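Local coordinates for protein alanine racemase (Actinobacillus succinogenes, PDB 3C3K) that belongs to the periplasmic binding protein-like fold family, with two lobes each built round a parallel beta-sheet, and is of uncertain function, at residues Val115-Val120 against Leu147-Phe152; Leu129-Leu134 against His141-Tyr146; Arg159-Glu164 against Lys172-Ser177. All blocks are in the same frame, centred on the assembly; numbering follows the deposited sequence.

How the contacts relate
All three contacts lie in the lobe built on the parallel sheet that orders its strands 159-162, 127-131, 187-190 and 215-217. Contacts 1 and 2 share helix 137-152, contact 2 being nested in the chain loop that contact 1 closes; their centres are about 13 Å apart, and Val116 CG2 meets Tyr146 CA at 4.1 Å. Contact 3 uses the opposite face of the sheet, about 12 Å from contact 2 and 19 Å from contact 1, centre to centre. Strands 127-131 and 159-162 connect contacts 2 and 3, Asn131 O lying 2.7 Å from Ala163 N. A glycerol, probably from the crystallisation liquor, is hydrogen-bonded to Arg142, on the helical segment of contact 2.

Contact 1 (Val115-Val120 against Leu147-Phe152); sequences VVDQLV and LNRLKF
Helices 108-121 and 137-152 lie side by side on one face of a parallel alpha/beta sheet, before and after strand 127-131 in the chain, and here their last turns meet through Val116, Asp117, Arg149 and Leu150. The short axes come within 9.7 Å and cross at -38°; at that separation the side chains of the two helices meet directly. The lower part of that layer, on the sheet side, is apolar. Val116 CG1 touches Leu150 CD2 at 3.8 Å, the two side chains crossing at about a right angle, and the same methyl leans on Arg149 CB at 3.9 Å. Leu150 also rests on Ile127 of the strand, which ties this pair to the sheet below. Above it the contact becomes ionic. Arg149 leaves its helix toward Val116, and a turn about its CB-CG bond (chi2 67°) bends the chain and carries the guanidinium across to Asp117. The guanidinium then grips the carboxylate side-on: Arg149 NE gives a short, fairly straight hydrogen bond of 2.7 Å to the syn lone pair of Asp117 OD1, almost in the guanidinium plane, while NH2 reaches OD2 at 3.2 Å by a more bent path. The fork is twisted, with the two planes 48° apart, and its arms are unequal. Phe152, a turn further along the same helix, lays its ring over one face of the guanidinium, with Arg149 NH1 3.6 Å above the ring plane and over its centre. Asp117 OD1 is additionally hydrogen-bonded to His153 NE2, just beyond the helix. With two guanidinium nitrogens and the His153 imidazole as partners, the carboxylate is probably stabilised in its ionised form, and the salt bridge closes the outer edge of an otherwise apolar helix-helix interface.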
loop_
_atom_site.group_PDB
_atom_site.type_symbol
_atom_site.label_atom_id
_atom_site.label_comp_id
_atom_site.label_asym_id
_atom_site.label_seq_id
_atom_site.Cartn_x
_atom_site.Cartn_y
_atom_site.Cartn_z
ATOM N N VAL B 115 -6.277 1.102 -24.796
ATOM C CA VAL B 115 -7.242 0.254 -24.027
ATOM C C VAL B 115 -8.578 0.114 -24.722
ATOM O O VAL B 115 -9.024 -0.992 -24.991
ATOM C CB VAL B 115 -7.394 0.734 -22.596
ATOM C CG1 VAL B 115 -8.599 -0.001 -21.919
ATOM C CG2 VAL B 115 -6.023 0.510 -21.824
ATOM N N VAL B 116 -9.200 1.236 -25.052
ATOM C CA VAL B 116 -10.453 1.217 -25.803
ATOM C C VAL B 116 -10.305 0.550 -27.173
ATOM O O VAL B 116 -11.138 -0.275 -27.548
ATOM C CB VAL B 116 -11.028 2.610 -25.971
ATOM C CG1 VAL B 116 -12.285 2.569 -26.842
ATOM C CG2 VAL B 116 -11.343 3.187 -24.607
ATOM N N ASP B 117 -9.249 0.854 -27.905
ATOM C CA ASP B 117 -9.117 0.189 -29.195
ATOM C C ASP B 117 -9.060 -1.327 -29.039
ATOM O O ASP B 117 -9.623 -2.015 -29.864
ATOM C CB ASP B 117 -7.881 0.635 -29.973
ATOM C CG ASP B 117 -7.960 2.046 -30.424
ATOM O OD1 ASP B 117 -9.045 2.671 -30.389
ATOM O OD2 ASP B 117 -6.902 2.537 -30.824
ATOM N N GLN B 118 -8.369 -1.842 -28.002
ATOM C CA GLN B 118 -8.240 -3.289 -27.825
ATOM C C GLN B 118 -9.557 -3.923 -27.442
ATOM O O GLN B 118 -9.933 -4.942 -27.989
ATOM C CB GLN B 118 -7.209 -3.649 -26.763
ATOM C CG GLN B 118 -5.804 -3.185 -27.060
ATOM C CD GLN B 118 -5.462 -3.298 -28.492
ATOM O OE1 GLN B 118 -5.364 -4.402 -29.027
ATOM N NE2 GLN B 118 -5.218 -2.156 -29.134
ATOM N N LEU B 119 -10.264 -3.327 -26.488
ATOM C CA LEU B 119 -11.623 -3.767 -26.200
ATOM C C LEU B 119 -12.533 -3.798 -27.444
ATOM O O LEU B 119 -13.249 -4.751 -27.632
ATOM C CB LEU B 119 -12.251 -2.988 -25.032
ATOM C CG LEU B 119 -11.558 -3.175 -23.689
ATOM C CD1 LEU B 119 -11.917 -2.041 -22.720
ATOM C CD2 LEU B 119 -11.874 -4.551 -23.071
ATOM N N VAL B 120 -12.501 -2.781 -28.281
ATOM C CA VAL B 120 -13.353 -2.752 -29.494
ATOM C C VAL B 120 -12.934 -3.808 -30.503
ATOM O O VAL B 120 -13.800 -4.438 -31.111
ATOM C CB VAL B 120 -13.324 -1.346 -30.134
ATOM C CG1 VAL B 120 -13.818 -1.334 -31.645
ATOM C CG2 VAL B 120 -14.121 -0.371 -29.279
ATOM N N LEU B 147 -13.591 8.767 -23.656
ATOM C CA LEU B 147 -14.818 9.306 -24.285
ATOM C C LEU B 147 -14.596 9.592 -25.783
ATOM O O LEU B 147 -15.422 9.242 -26.636
ATOM C CB LEU B 147 -15.150 10.615 -23.636
ATOM C CG LEU B 147 -15.819 10.536 -22.275
ATOM C CD1 LEU B 147 -15.964 11.975 -21.743
ATOM C CD2 LEU B 147 -17.129 9.885 -22.497
ATOM N N ASN B 148 -13.451 10.190 -26.099
ATOM C CA ASN B 148 -13.093 10.471 -27.498
ATOM C C ASN B 148 -12.924 9.228 -28.327
ATOM O O ASN B 148 -13.265 9.220 -29.527
ATOM C CB ASN B 148 -11.815 11.320 -27.623
ATOM C CG ASN B 148 -11.945 12.660 -26.946
ATOM O OD1 ASN B 148 -13.048 13.168 -26.762
ATOM N ND2 ASN B 148 -10.813 13.235 -26.548
ATOM N N ARG B 149 -12.376 8.177 -27.747
ATOM C CA ARG B 149 -12.118 6.980 -28.552
ATOM C C ARG B 149 -13.393 6.196 -28.790
ATOM O O ARG B 149 -13.584 5.559 -29.821
ATOM C CB ARG B 149 -11.035 6.147 -27.864
ATOM C CG ARG B 149 -10.221 5.320 -28.784
ATOM C CD ARG B 149 -9.368 6.197 -29.702
ATOM N NE ARG B 149 -8.676 5.379 -30.681
ATOM C CZ ARG B 149 -8.126 5.881 -31.768
ATOM N NH1 ARG B 149 -8.189 7.182 -31.960
ATOM N NH2 ARG B 149 -7.540 5.091 -32.655
ATOM N N LEU B 150 -14.335 6.271 -27.866
ATOM C CA LEU B 150 -15.656 5.664 -28.125
ATOM C C LEU B 150 -16.332 6.323 -29.306
ATOM O O LEU B 150 -16.942 5.635 -30.103
ATOM C CB LEU B 150 -16.608 5.696 -26.913
ATOM C CG LEU B 150 -16.191 4.941 -25.630
ATOM C CD1 LEU B 150 -17.289 5.062 -24.541
ATOM C CD2 LEU B 150 -15.876 3.485 -25.926
ATOM N N LYS B 151 -16.282 7.659 -29.355
ATOM C CA LYS B 151 -16.929 8.458 -30.409
ATOM C C LYS B 151 -16.165 8.186 -31.692
ATOM O O LYS B 151 -16.736 8.159 -32.778
ATOM C CB LYS B 151 -16.816 9.966 -30.143
ATOM C CG LYS B 151 -17.537 10.610 -28.920
ATOM C CD LYS B 151 -18.926 10.044 -28.742
ATOM C CE LYS B 151 -18.976 9.005 -27.574
ATOM N NZ LYS B 151 -20.275 8.218 -27.399
ATOM N N PHE B 152 -14.853 8.039 -31.577
ATOM C CA PHE B 152 -14.071 7.683 -32.742
ATOM C C PHE B 152 -14.518 6.369 -33.379
ATOM O O PHE B 152 -14.428 6.174 -34.584
ATOM C CB PHE B 152 -12.611 7.570 -32.355
ATOM C CG PHE B 152 -11.751 7.035 -33.422
ATOM C CD1 PHE B 152 -11.298 7.871 -34.456
ATOM C CD2 PHE B 152 -11.294 5.765 -33.351
ATOM C CE1 PHE B 152 -10.435 7.378 -35.435
ATOM C CE2 PHE B 152 -10.440 5.264 -34.320
ATOM C CZ PHE B 152 -10.018 6.059 -35.362
#

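Contact 2 (Leu129-Leu134 against His141-Tyr146)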
loop_
_atom_site.group_PDB
_atom_site.type_symbol
_atom_site.label_atom_id
_atom_site.label_comp_id
_atom_site.label_asym_id
_atom_site.label_seq_id
_atom_site.Cartn_x
_atom_site.Cartn_y
_atom_site.Cartn_z
ATOM N N LEU B 129 -16.400 3.225 -17.826
ATOM C CA LEU B 129 -15.214 3.699 -17.130
ATOM C C LEU B 129 -15.522 3.869 -15.635
ATOM O O LEU B 129 -16.570 4.420 -15.249
ATOM C CB LEU B 129 -14.718 5.032 -17.743
ATOM C CG LEU B 129 -13.466 5.700 -17.146
ATOM C CD1 LEU B 129 -12.192 4.943 -17.698
ATOM C CD2 LEU B 129 -13.359 7.175 -17.539
ATOM N N ILE B 130 -14.659 3.322 -14.788
ATOM C CA ILE B 130 -14.719 3.663 -13.372
ATOM C C ILE B 130 -13.560 4.663 -13.184
ATOM O O ILE B 130 -12.361 4.296 -13.356
ATOM C CB ILE B 130 -14.541 2.422 -12.422
ATOM C CG1 ILE B 130 -15.659 1.426 -12.647
ATOM C CG2 ILE B 130 -14.569 2.885 -10.911
ATOM C CD1 ILE B 130 -15.574 0.171 -11.814
ATOM N N ASN B 131 -13.903 5.919 -12.927
ATOM C CA ASN B 131 -12.862 6.927 -12.710
ATOM C C ASN B 131 -12.793 7.262 -11.200
ATOM O O ASN B 131 -13.624 6.781 -10.415
ATOM C CB ASN B 131 -13.130 8.152 -13.607
ATOM C CG ASN B 131 -11.892 8.958 -13.892
ATOM O OD1 ASN B 131 -10.884 8.830 -13.195
ATOM N ND2 ASN B 131 -11.977 9.876 -14.866
ATOM N N HIS B 132 -11.835 8.057 -10.751
ATOM C CA HIS B 132 -11.775 8.258 -9.296
ATOM C C HIS B 132 -11.822 9.730 -8.919
ATOM O O HIS B 132 -12.940 10.266 -8.607
ATOM C CB HIS B 132 -10.653 7.415 -8.621
ATOM C CG HIS B 132 -10.321 7.813 -7.209
ATOM N ND1 HIS B 132 -11.273 7.957 -6.217
ATOM C CD2 HIS B 132 -9.123 8.082 -6.613
ATOM C CE1 HIS B 132 -10.683 8.307 -5.078
ATOM N NE2 HIS B 132 -9.385 8.401 -5.289
ATOM N N ASP B 133 -10.691 10.413 -8.970
ATOM C CA ASP B 133 -10.584 11.826 -8.474
ATOM C C ASP B 133 -10.062 12.708 -9.601
ATOM O O ASP B 133 -8.869 12.694 -9.922
ATOM C CB ASP B 133 -9.588 11.822 -7.307
ATOM C CG ASP B 133 -9.310 13.214 -6.683
ATOM O OD1 ASP B 133 -9.906 14.285 -7.007
ATOM O OD2 ASP B 133 -8.428 13.183 -5.800
ATOM N N LEU B 134 -10.977 13.448 -10.220
ATOM C CA LEU B 134 -10.664 14.312 -11.359
ATOM C C LEU B 134 -9.774 15.533 -11.099
ATOM O O LEU B 134 -9.500 16.243 -12.039
ATOM C CB LEU B 134 -11.968 14.785 -12.042
ATOM C CG LEU B 134 -12.738 13.811 -12.981
ATOM C CD1 LEU B 134 -13.968 14.567 -13.525
ATOM C CD2 LEU B 134 -11.922 13.291 -14.153
ATOM N N HIS B 141 -7.273 12.907 -18.299
ATOM C CA HIS B 141 -6.779 12.437 -19.589
ATOM C C HIS B 141 -7.316 11.039 -19.879
ATOM O O HIS B 141 -7.592 10.685 -21.052
ATOM C CB HIS B 141 -5.249 12.308 -19.549
ATOM C CG HIS B 141 -4.530 13.602 -19.750
ATOM N ND1 HIS B 141 -5.165 14.752 -20.176
ATOM C CD2 HIS B 141 -3.236 13.931 -19.575
ATOM C CE1 HIS B 141 -4.286 15.729 -20.276
ATOM N NE2 HIS B 141 -3.100 15.250 -19.941
ATOM N N ARG B 142 -7.406 10.204 -18.839
ATOM C CA ARG B 142 -7.905 8.840 -19.058
ATOM C C ARG B 142 -9.366 8.938 -19.406
ATOM O O ARG B 142 -9.820 8.244 -20.274
ATOM C CB ARG B 142 -7.656 7.902 -17.849
ATOM C CG ARG B 142 -6.107 7.479 -17.653
ATOM C CD ARG B 142 -5.852 6.817 -16.244
ATOM N NE ARG B 142 -4.428 6.942 -15.950
ATOM C CZ ARG B 142 -3.840 6.693 -14.799
ATOM N NH1 ARG B 142 -4.529 6.160 -13.784
ATOM N NH2 ARG B 142 -2.528 6.914 -14.700
ATOM N N GLU B 143 -10.104 9.828 -18.748
ATOM C CA GLU B 143 -11.518 10.039 -19.089
ATOM C C GLU B 143 -11.730 10.574 -20.520
ATOM O O GLU B 143 -12.615 10.089 -21.185
ATOM C CB GLU B 143 -12.216 10.909 -18.020
ATOM C CG GLU B 143 -13.697 11.139 -18.260
ATOM C CD GLU B 143 -14.461 11.797 -17.105
ATOM O OE1 GLU B 143 -14.403 11.342 -15.951
ATOM O OE2 GLU B 143 -15.206 12.769 -17.357
ATOM N N SER B 144 -10.895 11.532 -20.997
ATOM C CA SER B 144 -11.071 12.152 -22.327
ATOM C C SER B 144 -10.728 11.118 -23.322
ATOM O O SER B 144 -11.413 10.975 -24.293
ATOM C CB SER B 144 -10.017 13.251 -22.668
ATOM O OG SER B 144 -9.903 14.242 -21.730
ATOM N N GLY B 145 -9.573 10.483 -23.118
ATOM C CA GLY B 145 -9.076 9.446 -23.994
ATOM C C GLY B 145 -10.199 8.417 -24.194
ATOM O O GLY B 145 -10.511 8.084 -25.331
ATOM N N TYR B 146 -10.831 7.949 -23.099
ATOM C CA TYR B 146 -11.949 6.980 -23.157
ATOM C C TYR B 146 -13.136 7.562 -23.976
ATOM O O TYR B 146 -13.639 6.928 -24.863
ATOM C CB TYR B 146 -12.440 6.657 -21.725
ATOM C CG TYR B 146 -13.854 6.130 -21.559
ATOM C CD1 TYR B 146 -14.892 6.979 -21.109
ATOM C CD2 TYR B 146 -14.152 4.776 -21.748
ATOM C CE1 TYR B 146 -16.192 6.527 -20.941
ATOM C CE2 TYR B 146 -15.463 4.297 -21.536
ATOM C CZ TYR B 146 -16.487 5.212 -21.169
ATOM O OH TYR B 146 -17.786 4.782 -20.976
#
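Rotation of Tyr146 about its first torsion to 157°, with CG opposite the backbone N, sets its ring broadside to Leu129, while Glu143, extended from chi1 -178° onward, carries its carboxylate out to Asn131. Leu129 CB sits 3.7 Å from the centroid of the Tyr146 ring, almost exactly on the ring normal, in a clean CH-pi contact. The other end of the leucine turns to the helix backbone, its CD2 packing 3.7 Å from Glu143 CA. Two residues on, on the same face of the strand, the contact is polar: Asn131 ND2 donates to Glu143 OE1 at 3.0 Å, approaching from the anti side and somewhat out of the carboxylate plane, with the amide and carboxylate planes 73° apart. Leu134 CD2 lies against the same oxygen at 3.6 Å. The Asn131 amide is held at both ends, since OD1 accepts from His132 N at 2.7 Å and ND2 also serves Ala139 O. Glu143 OE1 has its main partner outside the pair, Tyr162 OH, though the modelled separation is doubtfully short, and Tyr146 OH binds Ile127 O and Arg159 N. Strand 127-131 and helix 137-152, the first two elements of a beta-alpha-beta unit, are thus joined by apolar and CH-pi packing at Leu129, while the buried amide of Asn131 finds its acceptors on the helix.

Contact 3 (Arg159-Glu164 against Lys172-Ser177)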
loop_
_atom_site.group_PDB
_atom_site.type_symbol
_atom_site.label_atom_id
_atom_site.label_comp_id
_atom_site.label_asym_id
_atom_site.label_seq_id
_atom_site.Cartn_x
_atom_site.Cartn_y
_atom_site.Cartn_z
ATOM N N ARG B 159 -20.429 5.384 -20.482
ATOM C CA ARG B 159 -20.667 5.630 -19.100
ATOM C C ARG B 159 -19.596 5.615 -18.082
ATOM O O ARG B 159 -18.711 4.758 -18.092
ATOM C CB ARG B 159 -22.074 5.387 -18.631
ATOM C CG ARG B 159 -22.539 4.163 -17.929
ATOM C CD ARG B 159 -24.030 4.558 -17.571
ATOM N NE ARG B 159 -25.020 3.710 -18.273
ATOM C CZ ARG B 159 -25.530 3.947 -19.494
ATOM N NH1 ARG B 159 -26.396 3.082 -20.023
ATOM N NH2 ARG B 159 -25.166 5.014 -20.206
ATOM N N ILE B 160 -19.715 6.545 -17.151
ATOM C CA ILE B 160 -18.647 6.763 -16.197
ATOM C C ILE B 160 -19.215 6.722 -14.808
ATOM O O ILE B 160 -20.260 7.372 -14.515
ATOM C CB ILE B 160 -18.012 8.138 -16.433
ATOM C CG1 ILE B 160 -17.497 8.208 -17.848
ATOM C CG2 ILE B 160 -16.897 8.431 -15.394
ATOM C CD1 ILE B 160 -17.184 9.624 -18.381
ATOM N N SER B 161 -18.541 5.982 -13.938
ATOM C CA SER B 161 -18.992 5.973 -12.579
ATOM C C SER B 161 -17.782 6.346 -11.721
ATOM O O SER B 161 -16.675 5.926 -12.031
ATOM C CB SER B 161 -19.474 4.551 -12.284
ATOM O OG SER B 161 -19.724 4.377 -10.922
ATOM N N TYR B 162 -17.962 7.143 -10.672
ATOM C CA TYR B 162 -16.800 7.697 -9.985
ATOM C C TYR B 162 -16.628 7.020 -8.666
ATOM O O TYR B 162 -17.563 6.944 -7.844
ATOM C CB TYR B 162 -16.868 9.236 -9.813
ATOM C CG TYR B 162 -16.800 9.973 -11.132
ATOM C CD1 TYR B 162 -15.576 10.304 -11.680
ATOM C CD2 TYR B 162 -17.966 10.335 -11.841
ATOM C CE1 TYR B 162 -15.482 10.945 -12.882
ATOM C CE2 TYR B 162 -17.880 11.028 -13.083
ATOM C CZ TYR B 162 -16.612 11.315 -13.587
ATOM O OH TYR B 162 -16.390 11.936 -14.809
ATOM N N ALA B 163 -15.444 6.457 -8.458
ATOM C CA ALA B 163 -15.226 5.832 -7.166
ATOM C C ALA B 163 -14.901 6.914 -6.160
ATOM O O ALA B 163 -14.080 7.745 -6.429
ATOM C CB ALA B 163 -14.091 4.784 -7.253
ATOM N N GLU B 164 -15.482 6.901 -4.971
ATOM C CA GLU B 164 -15.106 7.968 -4.016
ATOM C C GLU B 164 -13.734 7.751 -3.403
ATOM O O GLU B 164 -12.915 8.679 -3.284
ATOM C CB GLU B 164 -16.131 8.166 -2.905
ATOM C CG GLU B 164 -15.544 9.043 -1.805
ATOM C CD GLU B 164 -16.577 9.821 -1.010
ATOM O OE1 GLU B 164 -17.490 9.191 -0.426
ATOM O OE2 GLU B 164 -16.450 11.064 -0.938
ATOM N N LYS B 172 -16.365 -1.884 -6.386
ATOM C CA LYS B 172 -17.437 -2.824 -6.346
ATOM C C LYS B 172 -18.724 -1.995 -6.417
ATOM O O LYS B 172 -19.608 -2.293 -7.224
ATOM C CB LYS B 172 -17.323 -3.585 -4.991
ATOM C CG LYS B 172 -18.119 -4.797 -4.885
ATOM C CD LYS B 172 -17.743 -5.692 -3.682
ATOM C CE LYS B 172 -18.859 -6.726 -3.567
ATOM N NZ LYS B 172 -18.530 -7.698 -2.513
ATOM N N LEU B 173 -18.788 -0.933 -5.618
ATOM C CA LEU B 173 -19.902 0.027 -5.651
ATOM C C LEU B 173 -20.097 0.775 -7.011
ATOM O O LEU B 173 -21.238 0.894 -7.531
ATOM C CB LEU B 173 -19.680 1.042 -4.557
ATOM C CG LEU B 173 -19.648 0.412 -3.179
ATOM C CD1 LEU B 173 -19.282 1.482 -2.100
ATOM C CD2 LEU B 173 -21.017 -0.171 -2.891
ATOM N N ALA B 174 -19.008 1.310 -7.567
ATOM C CA ALA B 174 -19.011 1.799 -8.919
ATOM C C ALA B 174 -19.614 0.736 -9.893
ATOM O O ALA B 174 -20.422 1.039 -10.743
ATOM C CB ALA B 174 -17.565 2.162 -9.358
ATOM N N THR B 175 -19.204 -0.511 -9.776
ATOM C CA THR B 175 -19.690 -1.527 -10.649
ATOM C C THR B 175 -21.185 -1.808 -10.473
ATOM O O THR B 175 -21.908 -1.911 -11.450
ATOM C CB THR B 175 -18.841 -2.797 -10.521
ATOM O OG1 THR B 175 -17.468 -2.449 -10.821
ATOM C CG2 THR B 175 -19.372 -3.876 -11.417
ATOM N N PHE B 176 -21.641 -1.944 -9.250
ATOM C CA PHE B 176 -23.067 -2.154 -9.025
ATOM C C PHE B 176 -23.853 -1.004 -9.661
ATOM O O PHE B 176 -24.803 -1.229 -10.370
ATOM C CB PHE B 176 -23.380 -2.349 -7.527
ATOM C CG PHE B 176 -22.969 -3.729 -7.005
ATOM C CD1 PHE B 176 -23.417 -4.873 -7.611
ATOM C CD2 PHE B 176 -22.080 -3.865 -5.931
ATOM C CE1 PHE B 176 -23.021 -6.106 -7.145
ATOM C CE2 PHE B 176 -21.720 -5.105 -5.453
ATOM C CZ PHE B 176 -22.158 -6.196 -6.041
ATOM N N SER B 177 -23.371 0.205 -9.530
ATOM C CA SER B 177 -24.038 1.366 -10.117
ATOM C C SER B 177 -24.148 1.260 -11.639
ATOM O O SER B 177 -25.181 1.640 -12.190
ATOM C CB SER B 177 -23.261 2.615 -9.733
ATOM O OG SER B 177 -23.869 3.779 -10.296
#
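This is a small, close helix-on-strand contact at the margin of a sheet: strand 159-162 is an outermost strand of the lobe's parallel sheet, and helix 168-179 covers the face opposite helix 137-152. Only 130 Å² is buried, yet the backbones come very near, the CA atoms of Ser161 and Ala174 lying 5.6 Å apart. Two small residues make this possible. Ser161 points its side chain at the helix, and with OG turned opposite the backbone N (chi1 170°) the hydroxyl reaches over Ala174, 3.3 Å from its CA and 3.5 Å from its CB. The same oxygen donates a hydrogen bond to Ala174 O, weak at 3.4 Å, a minor addition to the van der Waals contact. One turn on, Ser177 CB comes within 4.1 Å of Ser161 OG and closes the outer side of the contact loosely. Inside the sheet Ser161 is paired by backbone hydrogen bonds with Leu129 and Asn131, and its side chain also touches Leu178. Ala174 continues inward to rest on Ile130 of strand 127-131, so the alanine bridges the edge strand and its neighbour. The next residue along the strand takes the other face: Tyr162 directs its CB away from the helix, and its ring is covered on one side, toward the rim, by Ile160 CG2, 3.4 Å above the plane. From strand 127-131 the chain moves out to 159-162 at the edge, then helix 168-179 carries it back across to 187-190 on the far side of 127-131. This strand order, 2-1-3-4, with helices flanking opposite faces, is characteristic of a Rossmann-like, doubly wound lobe, as in periplasmic binding protein-like folds.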